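Local coordinates for calcium uptake protein 2, mitochondrial (Homo sapiens, PDB 6AGH), which probably senses calcium through EF-hands and, as a dimerizing MICU protein, helps control calcium influx through the mitochondrial calcium uniporter, at residues E137-Q142 against T174-F179. Residues are numbered along the deposited sequence; the frame is centred on the assembly and turned at random.
Sequences EFFKLQ and TLQMRF
Phe138 and Phe179 meet as a T-shaped pair, a clear case of two helices meeting around an aromatic core, with a glutamine at its flank. Phe179 turns its edge to one face of Phe138, with ring centroids 5.6 Å apart and planes 79° from each other. Its CD2 stands over the rim of that face rather than its middle, 4.1 Å from Phe138 CZ. Across the opposite face, the amide NE2 of Gln142, one helical turn further on, lies over the centre of the ring, so Phe138 is held between an aromatic edge and an amide group. With CG anti to the backbone N (chi1 172°), Phe138 reaches across to the other helix, and its CZ also meets Leu175 CB at 4.0 Å, the two side chains crossing at about a right angle.

Strand 132-133, between helices 116-125 and 135-147, pairs with strand 188-189, between helices 174-179 and 190-212, consistent with a pair of EF-hands; here the exiting helix of the first meets the entering helix of the second. Helix 101-112 adds to this interior through Phe106, which packs edge-to-face with Phe138 and also touches Leu175, while Phe196 meets Phe179 from another helix.

Gln176, extended beyond CG, brings its amide to the edge of Phe139, NE2 lying 3.2 Å from CE1 and CD 3.7 Å from CZ, with the ring and amide planes 75° apart. The same NE2 has a weak hydrogen bond to Glu103. With an alanine at Gln176, the CE1–CZ edge of Phe139 would probably lose its neighbour across the contact and Glu103 its weak amide partner. Gln176 CG comes within 4.3 Å of Phe138 CE2, near the plane of that ring.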
loop_
_atom_site.group_PDB
_atom_site.type_symbol
_atom_site.label_atom_id
_atom_site.label_comp_id
_atom_site.label_asym_id
_atom_site.label_seq_id
_atom_site.Cartn_x
_atom_site.Cartn_y
_atom_site.Cartn_z
ATOM N N GLU A 137 -2.471 14.792 23.178
ATOM C CA GLU A 137 -2.823 14.208 21.887
ATOM C C GLU A 137 -2.581 12.705 21.832
ATOM O O GLU A 137 -3.164 12.035 20.976
ATOM C CB GLU A 137 -2.062 14.880 20.745
ATOM C CG GLU A 137 -2.389 16.347 20.557
ATOM C CD GLU A 137 -1.354 17.236 21.189
ATOM O OE1 GLU A 137 -0.190 17.143 20.761
ATOM O OE2 GLU A 137 -1.696 18.008 22.113
ATOM N N PHE A 138 -1.722 12.166 22.700
ATOM C CA PHE A 138 -1.610 10.716 22.838
ATOM C C PHE A 138 -2.892 10.146 23.442
ATOM O O PHE A 138 -3.437 9.146 22.945
ATOM C CB PHE A 138 -0.357 10.398 23.670
ATOM C CG PHE A 138 -0.199 8.950 24.070
ATOM C CD1 PHE A 138 -0.162 7.948 23.116
ATOM C CD2 PHE A 138 0.027 8.609 25.397
ATOM C CE1 PHE A 138 0.015 6.623 23.485
ATOM C CE2 PHE A 138 0.213 7.288 25.775
ATOM C CZ PHE A 138 0.204 6.292 24.816
ATOM N N PHE A 139 -3.445 10.843 24.444
ATOM C CA PHE A 139 -4.769 10.489 24.954
ATOM C C PHE A 139 -5.812 10.505 23.843
ATOM O O PHE A 139 -6.608 9.565 23.708
ATOM C CB PHE A 139 -5.190 11.450 26.067
ATOM C CG PHE A 139 -4.392 11.324 27.322
ATOM C CD1 PHE A 139 -3.727 10.149 27.621
ATOM C CD2 PHE A 139 -4.331 12.374 28.219
ATOM C CE1 PHE A 139 -3.002 10.032 28.783
ATOM C CE2 PHE A 139 -3.611 12.263 29.381
ATOM C CZ PHE A 139 -2.947 11.090 29.666
ATOM N N LYS A 140 -5.822 11.574 23.034
ATOM C CA LYS A 140 -6.828 11.675 21.980
ATOM C C LYS A 140 -6.609 10.629 20.887
ATOM O O LYS A 140 -7.580 10.142 20.299
ATOM C CB LYS A 140 -6.847 13.088 21.394
ATOM C CG LYS A 140 -6.732 14.240 22.410
ATOM C CD LYS A 140 -7.518 14.035 23.706
ATOM C CE LYS A 140 -7.537 15.327 24.516
ATOM N NZ LYS A 140 -6.322 15.347 25.379
ATOM N N LEU A 141 -5.360 10.246 20.615
ATOM C CA LEU A 141 -5.126 9.134 19.698
ATOM C C LEU A 141 -5.755 7.847 20.221
ATOM O O LEU A 141 -6.340 7.078 19.442
ATOM C CB LEU A 141 -3.624 8.944 19.463
ATOM C CG LEU A 141 -3.212 7.984 18.347
ATOM C CD1 LEU A 141 -4.099 8.177 17.134
ATOM C CD2 LEU A 141 -1.747 8.192 17.990
ATOM N N GLN A 142 -5.656 7.591 21.538
ATOM C CA GLN A 142 -6.262 6.362 22.058
ATOM C C GLN A 142 -7.777 6.463 22.148
ATOM O O GLN A 142 -8.464 5.442 22.228
ATOM C CB GLN A 142 -5.742 6.010 23.446
ATOM C CG GLN A 142 -4.282 6.259 23.702
ATOM C CD GLN A 142 -3.972 6.231 25.188
ATOM O OE1 GLN A 142 -4.679 5.576 25.966
ATOM N NE2 GLN A 142 -2.902 6.923 25.590
ATOM N N THR A 174 2.554 3.187 32.320
ATOM C CA THR A 174 3.894 2.908 31.817
ATOM C C THR A 174 4.164 3.661 30.522
ATOM O O THR A 174 5.247 4.231 30.346
ATOM C CB THR A 174 4.082 1.407 31.606
ATOM O OG1 THR A 174 3.825 0.713 32.831
ATOM C CG2 THR A 174 5.498 1.107 31.137
ATOM N N LEU A 175 3.201 3.668 29.600
ATOM C CA LEU A 175 3.423 4.316 28.311
ATOM C C LEU A 175 3.566 5.827 28.466
ATOM O O LEU A 175 4.359 6.454 27.756
ATOM C CB LEU A 175 2.289 3.977 27.344
ATOM C CG LEU A 175 2.199 2.508 26.922
ATOM C CD1 LEU A 175 1.071 2.304 25.919
ATOM C CD2 LEU A 175 3.530 2.021 26.365
ATOM N N GLN A 176 2.798 6.430 29.376
ATOM C CA GLN A 176 2.935 7.863 29.618
ATOM C C GLN A 176 4.312 8.203 30.181
ATOM O O GLN A 176 4.945 9.172 29.746
ATOM C CB GLN A 176 1.829 8.342 30.557
ATOM C CG GLN A 176 0.428 8.185 29.982
ATOM C CD GLN A 176 -0.659 8.488 30.997
ATOM O OE1 GLN A 176 -0.463 9.285 31.914
ATOM N NE2 GLN A 176 -1.813 7.850 30.836
ATOM N N MET A 177 4.799 7.409 31.140
ATOM C CA MET A 177 6.123 7.660 31.707
ATOM C C MET A 177 7.234 7.355 30.712
ATOM O O MET A 177 8.325 7.928 30.809
ATOM C CB MET A 177 6.354 6.819 32.963
ATOM C CG MET A 177 5.583 7.191 34.204
ATOM S SD MET A 177 6.187 6.186 35.583
ATOM C CE MET A 177 4.709 5.977 36.569
ATOM N N ARG A 178 7.000 6.419 29.791
ATOM C CA ARG A 178 8.031 6.004 28.847
ATOM C C ARG A 178 8.155 6.976 27.681
ATOM O O ARG A 178 9.258 7.433 27.358
ATOM C CB ARG A 178 7.723 4.595 28.346
ATOM C CG ARG A 178 8.324 4.267 27.000
ATOM C CD ARG A 178 9.817 4.035 27.098
ATOM N NE ARG A 178 10.237 2.920 26.257
ATOM C CZ ARG A 178 11.366 2.898 25.558
ATOM N NH1 ARG A 178 12.190 3.935 25.596
ATOM N NH2 ARG A 178 11.670 1.840 24.821
ATOM N N PHE A 179 7.029 7.329 27.061
ATOM C CA PHE A 179 7.060 8.271 25.949
ATOM C C PHE A 179 7.274 9.685 26.466
ATOM O O PHE A 179 8.149 10.406 25.976
ATOM C CB PHE A 179 5.763 8.198 25.144
ATOM C CG PHE A 179 5.509 6.863 24.537
ATOM C CD1 PHE A 179 6.563 6.025 24.223
ATOM C CD2 PHE A 179 4.217 6.442 24.286
ATOM C CE1 PHE A 179 6.336 4.790 23.671
ATOM C CE2 PHE A 179 3.980 5.209 23.731
ATOM C CZ PHE A 179 5.041 4.378 23.423
#